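Local coordinates for protein transcriptional regulator AefR (Pseudomonas syringae pv. tomato, PDB 3CDL) that probably binds cis-regulatory DNA and controls transcription as a TetR-family regulator, at residues B[19-22]-B[23-27]; B[92-95]-B[96-100]; B[177-181]-B[182-186]. All blocks are in the same frame, centred on the assembly; numbering follows the deposited sequence.

Interaction 1: B[19-22]-B[23-27]; sequences IAEF and GDRGF
E21 and R25, one helical turn apart, are joined twice. The amide of R25 donates to E21 O over 2.7 Å, nearly straight at 163°, and beyond the backbone R25 NE meets E21 OE2 in a weak salt bridge of 3.3 Å. A bend at chi2 in each chain lets the two lie side by side, with the carboxylate at the guanidinium edge and the two planes nearly coplanar. G23 N donates to I19 O at 2.7 Å, whereas D24 N gives only weak bonds to A20 O and E21 O. The carboxylate of D24 finds its main partner elsewhere, in a salt bridge to R38 of helix 32-39. Here helix 9-24 of the TetR-type DNA-binding domain runs out, just before the predicted helix-turn-helix; G26 leaves helical geometry with positive phi (104°), a conformation easy for a residue without a side chain. That turn brings F27 back onto F22. CD1 of F27 stands over the centre of the F22 ring in an edge-to-face pair, planes at 50° and centroids 4.7 Å apart. F22 is buried, packing also on I35, L56 and M60, while F27 makes a cation-pi contact with K53.

Interaction 2: B[92-95]-B[96-100]; sequences GKMR and NLTDS
G92 and K93 open the last turn of helix 82-97 and pair with N96 and L97 in regular i to i+4 steps: N96 N donates to G92 O at 3.3 Å and L97 N to K93 O at 3.2 Å. The pattern then frays. T98 is the first residue to leave helical angles, and its amide is shared between two weak bonds, one to M94 O and one to R95 O. Its side chain makes good the loss. With chi1 at -41°, OG1 lies beside the residue's own backbone N and faces back down the helix, where it donates to M94 O over 2.7 Å. M94 O is held chiefly by the hydroxyl, the amide of the same threonine adding only a weak bond; threonine suits a frayed end because its short side chain can reach a carbonyl one turn back. The same OG1 lies 3.7 Å from SE of M94, a selenomethionine whose chain bends at chi2 and chi3. Its SE also packs on CD2 of L97, 4.3 Å away, and the flexible side chain is buried against L163 and A167 of helix 152-167 and V187 of helix 181-199. On another side of the turn, the K93 chain crosses L97 obliquely: its methylenes run past CD1, and NZ comes within 3.5 Å of that methyl, so a long polar residue lends its aliphatic part to the leucine. L97 also touches A167. D99 takes the N-cap of the next helix, its OD1 accepting from F102 N and bonded to S101 OG. The arrangement is a helix C-terminus joined by a tight connection to an N-capped helix, here linking helices 82-97 and 100-114 in the all-helical C-terminal domain of a TetR-family protein.

Interaction 3: B[177-181]-B[182-186]; sequences ALLTP and QEQSN
T180 and E183 grip each other across the first turn of helix 181-199. T180 has chi1 at 69°, which puts OG1 between its backbone N and carbonyl carbon and turns it toward the amide of E183; that N donates to OG1 at 3.3 Å, although the hydroxyl's modelled place is less certain. In return, E183 stays extended beyond CG (chi2 176°) and carries its carboxylate back to the loop, where OE1 accepts from T180 N at 3.0 Å. The donor approaches from above the carboxylate plane. OE1 also lies against CA and CD2 of L179, whose chain crosses that of the glutamate. A short hydroxyl beside a longer acid thus satisfies amides at a helix start, where no preceding turn supplies carbonyls.

Q184 likewise reaches back, along an extended chain (chi2 166°). Its NE2 donates to L179 O over 2.7 Å; the oxygen lies in the plane of the glutamine amide, but the donor stands above the carbonyl plane of L179. On the way, Q184 CG packs on L179 CB at 3.7 Å, while the leucine also packs on F166 and A167 of helix 152-167. P181 suits the first turn, since it has no amide hydrogen to leave without a partner, and its carbonyl receives S185 N at 3.0 Å. S185 OG donates to Q182 O, which also accepts from N186 N. The pairing of T180 and E183 fits a capping box, the classic N-terminal helix cap, here starting helix 181-199 of the C-terminal domain.

From the N terminus the three contacts follow in series, none nesting or crossing, and each is a local turn that closes no long loop. Interaction 1 ends helix 9-24 in the DNA-binding region and leads toward helix 32-39. Interaction 2 joins helix 82-97 to helix 100-114, whose residues D104, L105, V108 and A112 touch I19 or F27 of interaction 1. Even so, the centres of interactions 1 and 2 are about 23 Å apart. Interaction 3 opens helix 181-199 and packs directly on interaction 2: T98 CG2 lies 3.4 Å from Q184 NE2, and M94 also meets Q184. At N186 this helix reaches F154 of the second subunit.

Interaction 1: B[19-22]-B[23-27]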
loop_
_atom_site.group_PDB
_atom_site.type_symbol
_atom_site.label_atom_id
_atom_site.label_comp_id
_atom_site.label_asym_id
_atom_site.label_seq_id
_atom_site.Cartn_x
_atom_site.Cartn_y
_atom_site.Cartn_z
ATOM N N ILE B 19 0.506 -20.088 -5.319
ATOM C CA ILE B 19 -0.092 -19.006 -4.563
ATOM C C ILE B 19 -0.490 -19.513 -3.185
ATOM O O ILE B 19 -0.109 -18.934 -2.155
ATOM C CB ILE B 19 -1.295 -18.422 -5.331
ATOM C CG1 ILE B 19 -0.789 -17.720 -6.598
ATOM C CG2 ILE B 19 -2.147 -17.511 -4.438
ATOM C CD1 ILE B 19 -1.860 -17.044 -7.394
ATOM N N ALA B 20 -1.228 -20.618 -3.191
ATOM C CA ALA B 20 -1.709 -21.289 -1.997
ATOM C C ALA B 20 -0.556 -21.662 -1.084
ATOM O O ALA B 20 -0.552 -21.293 0.088
ATOM C CB ALA B 20 -2.479 -22.520 -2.391
ATOM N N GLU B 21 0.431 -22.373 -1.629
ATOM C CA GLU B 21 1.587 -22.792 -0.842
ATOM C C GLU B 21 2.410 -21.614 -0.329
ATOM O O GLU B 21 2.790 -21.623 0.836
ATOM C CB GLU B 21 2.484 -23.782 -1.598
ATOM C CG GLU B 21 1.959 -25.235 -1.685
ATOM C CD GLU B 21 1.824 -25.968 -0.336
ATOM O OE1 GLU B 21 0.991 -26.904 -0.244
ATOM O OE2 GLU B 21 2.547 -25.629 0.626
ATOM N N PHE B 22 2.687 -20.618 -1.180
ATOM C CA PHE B 22 3.445 -19.439 -0.750
ATOM C C PHE B 22 2.630 -18.657 0.278
ATOM O O PHE B 22 3.181 -17.928 1.105
ATOM C CB PHE B 22 3.783 -18.491 -1.908
ATOM C CG PHE B 22 4.683 -19.073 -2.948
ATOM C CD1 PHE B 22 4.538 -18.703 -4.280
ATOM C CD2 PHE B 22 5.686 -19.972 -2.615
ATOM C CE1 PHE B 22 5.373 -19.246 -5.271
ATOM C CE2 PHE B 22 6.528 -20.518 -3.606
ATOM C CZ PHE B 22 6.368 -20.157 -4.933
ATOM N N GLY B 23 1.312 -18.792 0.195
ATOM C CA GLY B 23 0.440 -18.178 1.165
ATOM C C GLY B 23 0.514 -18.949 2.465
ATOM O O GLY B 23 0.379 -18.380 3.542
ATOM N N ASP B 24 0.732 -20.254 2.366
ATOM C CA ASP B 24 0.700 -21.113 3.542
ATOM C C ASP B 24 2.034 -21.107 4.255
ATOM O O ASP B 24 2.124 -20.695 5.408
ATOM C CB ASP B 24 0.295 -22.547 3.163
ATOM C CG ASP B 24 -1.149 -22.640 2.662
ATOM O OD1 ASP B 24 -1.846 -21.597 2.663
ATOM O OD2 ASP B 24 -1.591 -23.755 2.271
ATOM N N ARG B 25 3.066 -21.564 3.551
ATOM C CA ARG B 25 4.383 -21.775 4.138
ATOM C C ARG B 25 5.213 -20.489 4.105
ATOM O O ARG B 25 6.093 -20.284 4.939
ATOM C CB ARG B 25 5.135 -22.890 3.390
ATOM C CG ARG B 25 4.315 -24.116 3.010
ATOM C CD ARG B 25 4.263 -25.155 4.130
ATOM N NE ARG B 25 3.615 -26.389 3.681
ATOM C CZ ARG B 25 3.696 -27.563 4.314
ATOM N NH1 ARG B 25 4.403 -27.695 5.451
ATOM N NH2 ARG B 25 3.071 -28.622 3.802
ATOM N N GLY B 26 4.923 -19.628 3.137
ATOM C CA GLY B 26 5.810 -18.515 2.817
ATOM C C GLY B 26 6.549 -18.874 1.549
ATOM O O GLY B 26 6.584 -20.038 1.155
ATOM N N PHE B 27 7.148 -17.880 0.913
ATOM C CA PHE B 27 7.779 -18.069 -0.384
ATOM C C PHE B 27 9.070 -18.914 -0.367
ATOM O O PHE B 27 9.166 -19.912 -1.089
ATOM C CB PHE B 27 8.032 -16.709 -1.064
ATOM C CG PHE B 27 8.721 -16.833 -2.384
ATOM C CD1 PHE B 27 7.987 -17.135 -3.540
ATOM C CD2 PHE B 27 10.096 -16.705 -2.473
ATOM C CE1 PHE B 27 8.613 -17.287 -4.767
ATOM C CE2 PHE B 27 10.735 -16.863 -3.691
ATOM C CZ PHE B 27 9.994 -17.146 -4.846
#

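Interaction 2: B[92-95]-B[96-100]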
loop_
_atom_site.group_PDB
_atom_site.type_symbol
_atom_site.label_atom_id
_atom_site.label_comp_id
_atom_site.label_asym_id
_atom_site.label_seq_id
_atom_site.Cartn_x
_atom_site.Cartn_y
_atom_site.Cartn_z
ATOM N N GLY B 92 -13.051 -0.361 -15.349
ATOM C CA GLY B 92 -12.102 -1.423 -15.726
ATOM C C GLY B 92 -11.114 -1.775 -14.610
ATOM O O GLY B 92 -11.041 -2.928 -14.172
ATOM N N LYS B 93 -10.366 -0.785 -14.133
ATOM C CA LYS B 93 -9.449 -1.010 -13.022
ATOM C C LYS B 93 -10.141 -1.467 -11.729
ATOM O O LYS B 93 -9.562 -2.236 -10.978
ATOM C CB LYS B 93 -8.602 0.233 -12.754
ATOM C CG LYS B 93 -7.420 0.037 -11.779
ATOM C CD LYS B 93 -6.502 -1.130 -12.189
ATOM C CE LYS B 93 -5.055 -0.982 -11.725
ATOM N NZ LYS B 93 -4.846 -0.508 -10.288
HETATM N N MSE B 94 -11.365 -1.009 -11.463
HETATM C CA MSE B 94 -12.068 -1.410 -10.251
HETATM C C MSE B 94 -12.564 -2.863 -10.319
HETATM O O MSE B 94 -12.526 -3.587 -9.332
HETATM C CB MSE B 94 -13.216 -0.452 -9.944
HETATM C CG MSE B 94 -14.053 -0.823 -8.718
HETATM SE SE MSE B 94 -13.006 -0.907 -7.016
HETATM C CE MSE B 94 -12.620 0.997 -6.834
ATOM N N ARG B 95 -13.029 -3.287 -11.483
ATOM C CA ARG B 95 -13.476 -4.668 -11.660
ATOM C C ARG B 95 -12.299 -5.668 -11.494
ATOM O O ARG B 95 -12.487 -6.804 -11.029
ATOM C CB ARG B 95 -14.177 -4.829 -13.025
ATOM C CG ARG B 95 -15.535 -4.083 -13.155
ATOM C CD ARG B 95 -16.250 -4.444 -14.474
ATOM N NE ARG B 95 -16.093 -3.425 -15.520
ATOM C CZ ARG B 95 -16.992 -2.477 -15.813
ATOM N NH1 ARG B 95 -18.155 -2.390 -15.162
ATOM N NH2 ARG B 95 -16.725 -1.600 -16.767
ATOM N N ASN B 96 -11.093 -5.230 -11.858
ATOM C CA ASN B 96 -9.898 -6.060 -11.730
ATOM C C ASN B 96 -9.438 -6.190 -10.272
ATOM O O ASN B 96 -9.078 -7.273 -9.815
ATOM C CB ASN B 96 -8.763 -5.548 -12.644
ATOM C CG ASN B 96 -9.123 -5.620 -14.124
ATOM O OD1 ASN B 96 -9.511 -6.673 -14.645
ATOM N ND2 ASN B 96 -8.993 -4.497 -14.809
ATOM N N LEU B 97 -9.471 -5.079 -9.549
ATOM C CA LEU B 97 -9.208 -5.060 -8.103
ATOM C C LEU B 97 -10.218 -5.881 -7.288
ATOM O O LEU B 97 -9.913 -6.303 -6.169
ATOM C CB LEU B 97 -9.275 -3.622 -7.588
ATOM C CG LEU B 97 -8.134 -2.602 -7.585
ATOM C CD1 LEU B 97 -7.166 -2.700 -8.756
ATOM C CD2 LEU B 97 -8.758 -1.205 -7.497
ATOM N N THR B 98 -11.426 -6.070 -7.817
ATOM C CA THR B 98 -12.476 -6.687 -7.020
ATOM C C THR B 98 -12.601 -8.140 -7.421
ATOM O O THR B 98 -13.696 -8.694 -7.526
ATOM C CB THR B 98 -13.832 -5.922 -7.118
ATOM O OG1 THR B 98 -13.594 -4.511 -7.087
ATOM C CG2 THR B 98 -14.720 -6.269 -5.942
ATOM N N ASP B 99 -11.445 -8.735 -7.685
ATOM C CA ASP B 99 -11.317 -10.145 -8.018
ATOM C C ASP B 99 -10.447 -10.798 -6.931
ATOM O O ASP B 99 -9.276 -10.469 -6.794
ATOM C CB ASP B 99 -10.683 -10.294 -9.411
ATOM C CG ASP B 99 -10.544 -11.753 -9.841
ATOM O OD1 ASP B 99 -9.730 -12.495 -9.234
ATOM O OD2 ASP B 99 -11.258 -12.168 -10.791
ATOM N N SER B 100 -11.028 -11.714 -6.161
ATOM C CA SER B 100 -10.328 -12.359 -5.043
ATOM C C SER B 100 -9.117 -13.248 -5.432
ATOM O O SER B 100 -8.215 -13.452 -4.624
ATOM C CB SER B 100 -11.318 -13.159 -4.191
ATOM O OG SER B 100 -11.852 -14.220 -4.952
#

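Interaction 3: B[177-181]-B[182-186]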
loop_
_atom_site.group_PDB
_atom_site.type_symbol
_atom_site.label_atom_id
_atom_site.label_comp_id
_atom_site.label_asym_id
_atom_site.label_seq_id
_atom_site.Cartn_x
_atom_site.Cartn_y
_atom_site.Cartn_z
ATOM N N ALA B 177 -12.686 -6.918 3.355
ATOM C CA ALA B 177 -13.679 -7.441 2.422
ATOM C C ALA B 177 -13.540 -6.745 1.057
ATOM O O ALA B 177 -12.935 -5.665 0.950
ATOM C CB ALA B 177 -15.071 -7.242 2.994
ATOM N N LEU B 178 -14.067 -7.370 0.011
ATOM C CA LEU B 178 -14.222 -6.690 -1.267
ATOM C C LEU B 178 -15.155 -5.485 -1.054
ATOM O O LEU B 178 -15.937 -5.465 -0.098
ATOM C CB LEU B 178 -14.780 -7.657 -2.316
ATOM C CG LEU B 178 -13.781 -8.538 -3.103
ATOM C CD1 LEU B 178 -12.342 -8.440 -2.569
ATOM C CD2 LEU B 178 -14.221 -10.006 -3.238
ATOM N N LEU B 179 -15.061 -4.462 -1.900
ATOM C CA LEU B 179 -16.082 -3.413 -1.864
ATOM C C LEU B 179 -17.378 -3.921 -2.470
ATOM O O LEU B 179 -17.357 -4.598 -3.500
ATOM C CB LEU B 179 -15.628 -2.155 -2.596
ATOM C CG LEU B 179 -14.325 -1.514 -2.099
ATOM C CD1 LEU B 179 -13.928 -0.344 -2.985
ATOM C CD2 LEU B 179 -14.477 -1.088 -0.637
ATOM N N THR B 180 -18.499 -3.602 -1.815
ATOM C CA THR B 180 -19.817 -3.748 -2.419
ATOM C C THR B 180 -19.861 -2.843 -3.657
ATOM O O THR B 180 -19.015 -1.955 -3.798
ATOM C CB THR B 180 -20.956 -3.369 -1.437
ATOM O OG1 THR B 180 -20.921 -1.960 -1.198
ATOM C CG2 THR B 180 -20.833 -4.129 -0.108
ATOM N N PRO B 181 -20.806 -3.094 -4.582
ATOM C CA PRO B 181 -20.970 -2.237 -5.773
ATOM C C PRO B 181 -21.251 -0.753 -5.457
ATOM O O PRO B 181 -20.683 0.139 -6.120
ATOM C CB PRO B 181 -22.159 -2.874 -6.503
ATOM C CG PRO B 181 -22.190 -4.297 -6.005
ATOM C CD PRO B 181 -21.751 -4.228 -4.582
ATOM N N GLN B 182 -22.116 -0.506 -4.464
ATOM C CA GLN B 182 -22.398 0.840 -3.943
ATOM C C GLN B 182 -21.098 1.519 -3.571
ATOM O O GLN B 182 -20.745 2.561 -4.119
ATOM C CB GLN B 182 -23.290 0.769 -2.708
ATOM C CG GLN B 182 -24.712 0.371 -3.006
ATOM C CD GLN B 182 -24.976 -1.124 -2.877
ATOM O OE1 GLN B 182 -26.120 -1.518 -2.638
ATOM N NE2 GLN B 182 -23.931 -1.964 -3.031
ATOM N N GLU B 183 -20.373 0.901 -2.651
ATOM C CA GLU B 183 -19.042 1.368 -2.302
ATOM C C GLU B 183 -18.138 1.536 -3.510
ATOM O O GLU B 183 -17.367 2.498 -3.569
ATOM C CB GLU B 183 -18.402 0.425 -1.297
ATOM C CG GLU B 183 -19.304 0.150 -0.092
ATOM C CD GLU B 183 -18.705 -0.867 0.867
ATOM O OE1 GLU B 183 -17.933 -1.760 0.422
ATOM O OE2 GLU B 183 -19.007 -0.758 2.072
ATOM N N GLN B 184 -18.213 0.620 -4.471
ATOM C CA GLN B 184 -17.320 0.698 -5.634
ATOM C C GLN B 184 -17.473 1.990 -6.466
ATOM O O GLN B 184 -16.457 2.630 -6.778
ATOM C CB GLN B 184 -17.459 -0.534 -6.522
ATOM C CG GLN B 184 -16.523 -1.690 -6.189
ATOM C CD GLN B 184 -16.963 -2.969 -6.882
ATOM O OE1 GLN B 184 -17.102 -3.016 -8.114
ATOM N NE2 GLN B 184 -17.226 -4.007 -6.089
ATOM N N SER B 185 -18.721 2.355 -6.801
ATOM C CA SER B 185 -19.038 3.511 -7.651
ATOM C C SER B 185 -18.892 4.769 -6.876
ATOM O O SER B 185 -18.560 5.828 -7.416
ATOM C CB SER B 185 -20.465 3.450 -8.192
ATOM O OG SER B 185 -21.428 3.183 -7.188
ATOM N N ASN B 186 -19.154 4.653 -5.590
ATOM C CA ASN B 186 -18.807 5.698 -4.648
ATOM C C ASN B 186 -17.353 6.125 -4.813
ATOM O O ASN B 186 -17.054 7.318 -4.984
ATOM C CB ASN B 186 -18.965 5.154 -3.252
ATOM C CG ASN B 186 -19.674 6.089 -2.370
ATOM O OD1 ASN B 186 -19.090 7.082 -1.897
ATOM N ND2 ASN B 186 -20.969 5.805 -2.131
#